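Local coordinates for protein CurD (Moorea producens 3L, PDB 5KP7) that probably acts as a hydroxymethylglutaryl-CoA synthase of the thiolase-like superfamily and holds a 4'-phosphopantetheine in its pocket, at residues 95-105 / 123-134; 137-145 / 321-329. The protein carries 3 engineered substitutions. All blocks are in the same frame, centred on the assembly; numbering follows the deposited sequence. Where two conformers were deposited one is given.

Contact 1: 95-105 / 123-134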
loop_
_atom_site.group_PDB
_atom_site.type_symbol
_atom_site.label_atom_id
_atom_site.label_comp_id
_atom_site.label_asym_id
_atom_site.label_seq_id
_atom_site.Cartn_x
_atom_site.Cartn_y
_atom_site.Cartn_z
ATOM N N LYS A 95 11.159 25.299 -8.886
ATOM C CA LYS A 95 11.838 24.502 -7.831
ATOM C C LYS A 95 11.916 25.281 -6.537
ATOM O O LYS A 95 11.682 24.737 -5.453
ATOM C CB LYS A 95 13.254 24.115 -8.293
ATOM C CG LYS A 95 14.088 23.301 -7.307
ATOM C CD LYS A 95 15.345 22.808 -8.007
ATOM C CE LYS A 95 16.276 22.037 -7.104
ATOM N NZ LYS A 95 17.540 21.527 -7.769
ATOM N N GLN A 96 12.241 26.564 -6.640
ATOM C CA GLN A 96 12.274 27.435 -5.473
ATOM C C GLN A 96 10.924 27.656 -4.808
ATOM O O GLN A 96 10.895 27.983 -3.636
ATOM C CB GLN A 96 12.912 28.791 -5.826
ATOM C CG GLN A 96 14.378 28.661 -6.187
ATOM C CD GLN A 96 15.183 28.132 -5.036
ATOM O OE1 GLN A 96 15.150 28.689 -3.951
ATOM N NE2 GLN A 96 15.875 27.031 -5.248
ATOM N N ARG A 97 9.822 27.446 -5.523
ATOM C CA ARG A 97 8.500 27.534 -4.938
ATOM C C ARG A 97 8.135 26.356 -4.008
ATOM O O ARG A 97 7.154 26.467 -3.298
ATOM C CB ARG A 97 7.415 27.707 -6.007
ATOM C CG ARG A 97 7.418 29.098 -6.651
ATOM C CD ARG A 97 6.448 29.190 -7.811
ATOM N NE ARG A 97 6.426 30.558 -8.353
ATOM C CZ ARG A 97 6.926 30.964 -9.527
ATOM N NH1 ARG A 97 7.491 30.124 -10.396
ATOM N NH2 ARG A 97 6.839 32.254 -9.857
ATOM N N ILE A 98 8.903 25.275 -4.016
ATOM C CA ILE A 98 8.644 24.165 -3.083
ATOM C C ILE A 98 9.054 24.647 -1.674
ATOM O O ILE A 98 10.236 24.866 -1.410
ATOM C CB ILE A 98 9.379 22.874 -3.466
ATOM C CG1 ILE A 98 8.897 22.386 -4.842
ATOM C CG2 ILE A 98 9.166 21.823 -2.381
ATOM C CD1 ILE A 98 9.774 21.313 -5.477
ATOM N N GLU A 99 8.066 24.856 -0.809
ATOM C CA GLU A 99 8.314 25.347 0.541
ATOM C C GLU A 99 7.860 24.390 1.649
ATOM O O GLU A 99 7.837 24.772 2.807
ATOM C CB GLU A 99 7.655 26.712 0.731
ATOM C CG GLU A 99 8.241 27.748 -0.239
ATOM C CD GLU A 99 8.071 29.179 0.194
ATOM O OE1 GLU A 99 7.329 29.461 1.163
ATOM O OE2 GLU A 99 8.683 30.054 -0.491
ATOM N N MET A 100 7.501 23.163 1.292
ATOM C CA MET A 100 7.230 22.128 2.277
ATOM C C MET A 100 7.619 20.791 1.683
ATOM O O MET A 100 7.255 20.511 0.522
ATOM C CB MET A 100 5.757 22.129 2.689
ATOM C CG MET A 100 5.456 21.123 3.793
ATOM S SD MET A 100 3.845 21.320 4.592
ATOM C CE MET A 100 2.737 20.936 3.327
ATOM N N VAL A 101 8.361 19.997 2.456
ATOM C CA VAL A 101 8.702 18.621 2.099
ATOM C C VAL A 101 8.201 17.733 3.242
ATOM O O VAL A 101 8.639 17.893 4.384
ATOM C CB VAL A 101 10.218 18.439 1.922
ATOM C CG1 VAL A 101 10.554 16.984 1.694
ATOM C CG2 VAL A 101 10.746 19.268 0.767
ATOM N N ILE A 102 7.247 16.860 2.936
ATOM C CA ILE A 102 6.713 15.905 3.902
ATOM C C ILE A 102 7.117 14.517 3.463
ATOM O O ILE A 102 6.756 14.064 2.355
ATOM C CB ILE A 102 5.183 15.950 4.023
ATOM C CG1 ILE A 102 4.708 17.387 4.315
ATOM C CG2 ILE A 102 4.758 15.000 5.126
ATOM C CD1 ILE A 102 3.205 17.514 4.513
ATOM N N THR A 103 7.888 13.820 4.296
ATOM C CA THR A 103 8.212 12.423 4.048
ATOM C C THR A 103 7.254 11.571 4.849
ATOM O O THR A 103 7.070 11.801 6.045
ATOM C CB THR A 103 9.670 12.133 4.417
ATOM O OG1 THR A 103 10.515 12.986 3.637
ATOM C CG2 THR A 103 10.018 10.707 4.092
ATOM N N CYS A 104 6.638 10.600 4.210
ATOM C CA CYS A 104 5.595 9.757 4.815
ATOM C C CYS A 104 6.126 8.361 4.845
ATOM O O CYS A 104 6.453 7.787 3.780
ATOM C CB CYS A 104 4.319 9.846 3.978
ATOM S SG CYS A 104 3.711 11.554 3.823
ATOM N N SER A 105 6.296 7.794 6.028
ATOM C CA SER A 105 7.047 6.541 6.125
ATOM C C SER A 105 6.750 5.821 7.448
ATOM O O SER A 105 6.399 6.485 8.438
ATOM C CB SER A 105 8.568 6.818 5.992
ATOM O OG SER A 105 9.298 5.604 5.880
ATOM N N LEU A 123 18.191 16.872 -3.419
ATOM C CA LEU A 123 17.419 17.421 -4.537
ATOM C C LEU A 123 17.744 18.897 -4.783
ATOM O O LEU A 123 17.305 19.447 -5.775
ATOM C CB LEU A 123 15.927 17.267 -4.294
ATOM C CG LEU A 123 15.352 15.831 -4.327
ATOM C CD1 LEU A 123 13.892 15.876 -3.897
ATOM C CD2 LEU A 123 15.485 15.163 -5.669
ATOM N N GLY A 124 18.536 19.521 -3.918
ATOM C CA GLY A 124 18.934 20.921 -4.100
ATOM C C GLY A 124 17.823 21.918 -3.855
ATOM O O GLY A 124 17.763 22.951 -4.519
ATOM N N LEU A 125 16.924 21.621 -2.927
ATOM C CA LEU A 125 15.754 22.464 -2.688
ATOM C C LEU A 125 16.115 23.681 -1.854
ATOM O O LEU A 125 17.187 23.749 -1.261
ATOM C CB LEU A 125 14.632 21.639 -2.027
ATOM C CG LEU A 125 14.142 20.434 -2.822
ATOM C CD1 LEU A 125 12.982 19.800 -2.068
ATOM C CD2 LEU A 125 13.696 20.821 -4.229
ATOM N N SER A 126 15.206 24.646 -1.818
ATOM C CA SER A 126 15.381 25.873 -1.044
ATOM C C SER A 126 15.573 25.613 0.449
ATOM O O SER A 126 14.968 24.672 1.005
ATOM C CB SER A 126 14.148 26.779 -1.190
ATOM O OG SER A 126 14.341 28.000 -0.490
ATOM N N ARG A 127 16.372 26.472 1.107
ATOM C CA ARG A 127 16.438 26.431 2.556
ATOM C C ARG A 127 15.200 27.028 3.216
ATOM O O ARG A 127 14.937 26.747 4.404
ATOM C CB ARG A 127 17.710 27.118 3.066
ATOM C CG ARG A 127 18.942 26.304 2.797
ATOM C CD ARG A 127 20.158 26.855 3.522
ATOM N NE ARG A 127 21.278 25.916 3.415
ATOM C CZ ARG A 127 22.400 25.989 4.147
ATOM N NH1 ARG A 127 22.567 26.951 5.031
ATOM N NH2 ARG A 127 23.337 25.037 4.016
ATOM N N ASN A 128 14.433 27.824 2.480
ATOM C CA ASN A 128 13.171 28.367 3.012
ATOM C C ASN A 128 12.068 27.342 2.753
ATOM O O ASN A 128 11.208 27.514 1.883
ATOM C CB ASN A 128 12.855 29.745 2.391
ATOM C CG ASN A 128 13.900 30.772 2.722
ATOM O OD1 ASN A 128 14.527 31.355 1.820
ATOM N ND2 ASN A 128 14.070 31.065 3.998
ATOM N N CYS A 129 12.091 26.285 3.560
ATOM C CA CYS A 129 11.258 25.110 3.324
ATOM C C CYS A 129 10.973 24.437 4.670
ATOM O O CYS A 129 11.917 24.077 5.379
ATOM C CB CYS A 129 12.046 24.124 2.459
ATOM S SG CYS A 129 11.056 22.773 1.805
ATOM N N ARG A 130 9.698 24.228 4.987
ATOM C CA ARG A 130 9.326 23.421 6.141
ATOM C C ARG A 130 9.584 21.953 5.824
ATOM O O ARG A 130 9.223 21.506 4.733
ATOM C CB ARG A 130 7.839 23.594 6.433
ATOM C CG ARG A 130 7.407 24.985 6.828
ATOM C CD ARG A 130 5.965 24.933 7.277
ATOM N NE ARG A 130 5.455 26.183 7.841
ATOM C CZ ARG A 130 4.377 26.861 7.414
ATOM N NH1 ARG A 130 3.703 26.516 6.321
ATOM N NH2 ARG A 130 3.976 27.924 8.087
ATOM N N MET A 131 10.164 21.204 6.766
ATOM C CA MET A 131 10.555 19.818 6.540
ATOM C C MET A 131 10.165 18.982 7.739
ATOM O O MET A 131 10.481 19.338 8.873
ATOM C CB MET A 131 12.075 19.743 6.340
ATOM C CG MET A 131 12.530 20.319 5.030
ATOM S SD MET A 131 14.316 20.228 4.802
ATOM C CE MET A 131 14.822 21.543 5.907
ATOM N N PHE A 132 9.451 17.888 7.506
ATOM C CA PHE A 132 9.093 16.976 8.586
ATOM C C PHE A 132 8.679 15.622 8.026
ATOM O O PHE A 132 8.543 15.460 6.796
ATOM C CB PHE A 132 8.029 17.581 9.546
ATOM C CG PHE A 132 6.806 18.069 8.871
ATOM C CD1 PHE A 132 5.733 17.218 8.683
ATOM C CD2 PHE A 132 6.712 19.376 8.448
ATOM C CE1 PHE A 132 4.578 17.667 8.040
ATOM C CE2 PHE A 132 5.561 19.840 7.812
ATOM C CZ PHE A 132 4.494 18.979 7.620
ATOM N N GLU A 133 8.493 14.668 8.935
ATOM C CA GLU A 133 8.142 13.279 8.600
ATOM C C GLU A 133 6.847 12.908 9.320
ATOM O O GLU A 133 6.666 13.249 10.485
ATOM C CB GLU A 133 9.300 12.370 8.998
ATOM C CG GLU A 133 9.224 10.931 8.545
ATOM C CD GLU A 133 10.490 10.154 8.858
ATOM O OE1 GLU A 133 10.332 9.023 9.343
ATOM O OE2 GLU A 133 11.637 10.661 8.634
ATOM N N LEU A 134 5.993 12.155 8.637
ATOM C CA LEU A 134 4.666 11.863 9.098
ATOM C C LEU A 134 4.469 10.350 9.191
ATOM O O LEU A 134 4.827 9.633 8.240
ATOM C CB LEU A 134 3.682 12.497 8.113
ATOM C CG LEU A 134 2.241 12.547 8.569
ATOM C CD1 LEU A 134 1.529 13.696 7.885
ATOM C CD2 LEU A 134 1.529 11.229 8.291
HETATM O O HOH W 1 12.596 24.418 -2.897
HETATM O O HOH W 2 17.954 25.733 -4.027
HETATM O O HOH W 3 11.674 28.934 -1.091
HETATM O O HOH W 4 5.365 25.973 3.777
HETATM O O HOH W 5 8.114 7.822 10.135
#
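Lys95 reaches out of one helix to the last turn of another: its chain is stretched straight from CG to NZ, and NZ meets Leu123 O at 2.9 Å, lying in the carbonyl plane. Setting CG opposite the backbone N (chi1 179°) sends this arm across the Schellman turn at Gly124, with CE 3.1 Å from Gly124 O; its positive charge would suit the negative end of helix 115-123. A methionine in its place would probably leave Leu123 O without its charged partner and this corner less firmly tied. Along the same border, one water joins Gln96 NE2 to Gly124 O, and another receives Ser126 N while donating to Lys95 O and Ile98 O. Next to the lysine, Leu125 sends its two methyls different ways, CD2 to Lys95 CG and Ile98 CD1, and CD1 to Val101 CG2 at 3.6 Å. Cys129 SG touches that same valine methyl.

From Glu99 onward the backbones run parallel, with six N-H...O=C bonds alternating between the strands, from Arg130 N to Glu99 O (2.9 Å) through Ser105 N to Leu134 O. Phe132 has CG between its backbone N and carbonyl carbon (chi1 54°), which lays the ring alongside Ile102, CZ 3.7 Å from Ile102 CD1. Met100 SD comes obliquely to the same ring in a Met-aromatic contact, 3.9 Å from Phe132 CZ. On the other face, Glu133 CG passes 3.4 Å from Thr103 O, while its carboxylate takes Met115 N through OE2 and a water shared with Ser105 O through OE1. Strand 98-104, helix 115-123 and strand 130-134 thus form a beta-alpha-beta unit at the edge of the mixed sheet of this thiolase-like fold.

Contact 2: 137-145 / 321-329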
loop_
_atom_site.group_PDB
_atom_site.type_symbol
_atom_site.label_atom_id
_atom_site.label_comp_id
_atom_site.label_asym_id
_atom_site.label_seq_id
_atom_site.Cartn_x
_atom_site.Cartn_y
_atom_site.Cartn_z
ATOM N N ALA A 137 1.261 4.365 10.062
ATOM C CA ALA A 137 1.382 3.185 9.217
ATOM C C ALA A 137 1.093 3.550 7.755
ATOM O O ALA A 137 1.597 4.576 7.282
ATOM C CB ALA A 137 0.517 2.088 9.744
ATOM N N CYS A 138 0.297 2.757 7.023
ATOM C CA CYS A 138 0.160 3.016 5.590
ATOM C C CYS A 138 -0.738 4.205 5.243
ATOM O O CYS A 138 -0.858 4.538 4.082
ATOM C CB CYS A 138 -0.345 1.776 4.845
ATOM S SG CYS A 138 0.613 0.293 5.161
ATOM N N TYR A 139 -1.359 4.840 6.235
ATOM C CA TYR A 139 -2.118 6.077 6.053
ATOM C C TYR A 139 -1.205 7.294 5.895
ATOM O O TYR A 139 -1.652 8.365 5.528
ATOM C CB TYR A 139 -3.108 6.259 7.241
ATOM C CG TYR A 139 -3.930 7.518 7.239
ATOM C CD1 TYR A 139 -4.852 7.775 6.261
ATOM C CD2 TYR A 139 -3.812 8.434 8.286
ATOM C CE1 TYR A 139 -5.586 8.947 6.233
ATOM C CE2 TYR A 139 -4.556 9.586 8.284
ATOM C CZ TYR A 139 -5.441 9.841 7.258
ATOM O OH TYR A 139 -6.176 11.015 7.277
ATOM N N SER A 140 0.086 7.123 6.177
ATOM C CA SER A 140 1.011 8.256 6.191
ATOM C C SER A 140 0.961 9.063 4.894
ATOM O O SER A 140 0.962 10.293 4.919
ATOM C CB SER A 140 2.429 7.748 6.463
ATOM O OG SER A 140 2.906 6.921 5.406
ATOM N N GLY A 141 0.975 8.381 3.749
ATOM C CA GLY A 141 0.976 9.101 2.477
ATOM C C GLY A 141 -0.238 9.995 2.282
ATOM O O GLY A 141 -0.147 11.184 1.919
ATOM N N THR A 142 -1.413 9.420 2.510
ATOM C CA THR A 142 -2.634 10.183 2.425
ATOM C C THR A 142 -2.633 11.374 3.401
ATOM O O THR A 142 -3.022 12.480 3.020
ATOM C CB THR A 142 -3.858 9.272 2.624
ATOM O OG1 THR A 142 -3.927 8.390 1.493
ATOM C CG2 THR A 142 -5.137 10.066 2.756
ATOM N N ALA A 143 -2.235 11.153 4.634
ATOM C CA ALA A 143 -2.151 12.252 5.586
ATOM C C ALA A 143 -1.257 13.392 5.058
ATOM O O ALA A 143 -1.625 14.584 5.130
ATOM C CB ALA A 143 -1.680 11.744 6.931
ATOM N N GLY A 144 -0.086 13.050 4.515
ATOM C CA GLY A 144 0.810 14.046 3.927
ATOM C C GLY A 144 0.184 14.786 2.764
ATOM O O GLY A 144 0.281 16.031 2.656
ATOM N N LEU A 145 -0.486 14.039 1.884
ATOM C CA LEU A 145 -1.148 14.662 0.758
ATOM C C LEU A 145 -2.232 15.643 1.223
ATOM O O LEU A 145 -2.347 16.744 0.701
ATOM C CB LEU A 145 -1.762 13.598 -0.157
ATOM C CG LEU A 145 -2.619 14.098 -1.329
ATOM C CD1 LEU A 145 -1.911 15.083 -2.261
ATOM C CD2 LEU A 145 -3.162 12.899 -2.102
ATOM N N ILE A 321 3.990 -1.582 -0.555
ATOM C CA ILE A 321 4.989 -0.548 -0.281
ATOM C C ILE A 321 4.441 0.462 0.741
ATOM O O ILE A 321 4.843 1.612 0.776
ATOM C CB ILE A 321 5.565 0.081 -1.555
ATOM C CG1 ILE A 321 4.511 0.736 -2.445
ATOM C CG2 ILE A 321 6.268 -1.003 -2.342
ATOM C CD1 ILE A 321 5.064 1.626 -3.566
ATOM N N MET A 322 3.602 -0.061 1.627
ATOM C CA MET A 322 3.111 0.635 2.814
ATOM C C MET A 322 2.457 1.937 2.484
ATOM O O MET A 322 1.540 1.949 1.683
ATOM C CB MET A 322 4.217 0.794 3.882
ATOM C CG MET A 322 4.984 -0.421 4.213
ATOM S SD MET A 322 3.916 -1.688 4.752
ATOM C CE MET A 322 4.798 -3.010 3.930
ATOM N N GLY A 323 2.941 3.058 3.010
ATOM C CA GLY A 323 2.260 4.329 2.783
ATOM C C GLY A 323 2.238 4.862 1.367
ATOM O O GLY A 323 1.467 5.772 1.089
ATOM N N ALA A 324 3.084 4.316 0.481
ATOM C CA ALA A 324 3.124 4.690 -0.920
ATOM C C ALA A 324 2.156 3.857 -1.811
ATOM O O ALA A 324 1.956 4.195 -2.977
ATOM C CB ALA A 324 4.538 4.523 -1.452
ATOM N N THR A 325 1.591 2.775 -1.284
ATOM C CA THR A 325 0.902 1.817 -2.153
ATOM C C THR A 325 -0.310 2.429 -2.832
ATOM O O THR A 325 -0.522 2.229 -4.038
ATOM C CB THR A 325 0.494 0.537 -1.411
ATOM O OG1 THR A 325 1.623 0.025 -0.701
ATOM C CG2 THR A 325 -0.010 -0.507 -2.394
ATOM N N LEU A 326 -1.131 3.159 -2.094
ATOM C CA LEU A 326 -2.313 3.810 -2.730
ATOM C C LEU A 326 -1.917 4.779 -3.868
ATOM O O LEU A 326 -2.611 4.895 -4.877
ATOM C CB LEU A 326 -3.160 4.542 -1.658
ATOM C CG LEU A 326 -4.306 5.410 -2.159
ATOM C CD1 LEU A 326 -5.335 4.560 -2.883
ATOM C CD2 LEU A 326 -4.978 6.098 -0.965
ATOM N N PHE A 327 -0.794 5.486 -3.699
ATOM C CA PHE A 327 -0.330 6.397 -4.733
ATOM C C PHE A 327 0.176 5.637 -5.942
ATOM O O PHE A 327 -0.053 6.071 -7.080
ATOM C CB PHE A 327 0.738 7.360 -4.208
ATOM C CG PHE A 327 0.257 8.269 -3.089
ATOM C CD1 PHE A 327 -1.076 8.611 -2.953
ATOM C CD2 PHE A 327 1.170 8.786 -2.199
ATOM C CE1 PHE A 327 -1.511 9.442 -1.917
ATOM C CE2 PHE A 327 0.748 9.641 -1.174
ATOM C CZ PHE A 327 -0.598 9.963 -1.052
ATOM N N LEU A 328 0.792 4.486 -5.711
ATOM C CA LEU A 328 1.182 3.643 -6.826
ATOM C C LEU A 328 -0.064 3.110 -7.555
ATOM O O LEU A 328 -0.087 3.017 -8.782
ATOM C CB LEU A 328 2.056 2.481 -6.372
ATOM C CG LEU A 328 2.551 1.585 -7.524
ATOM C CD1 LEU A 328 3.289 2.378 -8.586
ATOM C CD2 LEU A 328 3.352 0.437 -6.976
ATOM N N SER A 329 -1.071 2.710 -6.774
ATOM C CA SER A 329 -2.341 2.268 -7.361
ATOM C C SER A 329 -2.985 3.355 -8.232
ATOM O O SER A 329 -3.425 3.106 -9.363
ATOM C CB SER A 329 -3.315 1.838 -6.282
ATOM O OG SER A 329 -4.527 1.440 -6.885
HETATM O O HOH W 6 -1.591 6.484 2.121
HETATM O O HOH W 7 4.087 4.453 5.725
#
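Phe327 drives the edge of its ring against the backbone of Gly141: CZ is 3.2 Å from Gly141 O, which lies near the plane of the ring. The absence of a side chain on Gly141 makes this possible, since a CB there would run into both the ring and Gly323 O. Gly141 O also receives Leu145 N within its own helix, so the carbonyl serves the helix and meets the aromatic C-H edge together. Leu145 CD2 then comes obliquely to the ring, 3.8 Å from Phe327 CE1. Beside them Leu326 CD2 rests 3.5 Å from Thr142 OG1, a hydroxyl hydrogen-bonded to Tyr359, whose side chain touches Leu145, Leu326 and Phe327 as well.

The first turns, 140-145 and 325-329, of two helices lie with axes 75° apart; helices 140-154 and 325-336 are the buried central helices of the thiolase fold, one from each half.

Toward Cys138 the backbones still come close, but water fills part of the join. Cys138 SG lies opposite its own carbonyl carbon (chi1 -53°), which brings it over the backbone of Met322, 3.4 Å from Met322 CA. Cys138 O meets Gly323 CA in a C-H...O contact, and Gly323 N is bonded to Asp168. One water sits between the segments, taking Thr142 N at 3.0 Å, with Cys138 O and, more weakly, Gly323 O around it. A second lies between Ser140 OG and Gly323 N, the latter bond weak. The side chain of Met322, bent at chi2 and chi3, comes within about 6 Å of the bound 4'-phosphopantetheine (nearest atoms).

In the fold
From the N terminus, the chain leaves helix 92-96, runs along strand 98-104 and returns through helix 115-123 to strand 130-134, where contact 1 closes a short loop of 17 residues. Helix 140-154 follows directly; the turn before it and its first residues open contact 2, which closes only after a further 175 residues, when helix 325-336 arrives from the C-terminal half. The two contacts are therefore in series, neither nested nor crossed. They also touch: Cys104 SG lies near Ser140 O, and Leu134 O against Ser140 CB. Strand 130-134, outermost in this chain's sheet, and its neighbour 98-104 are thereby tied to the buried helices, and through these to the second half of the fold.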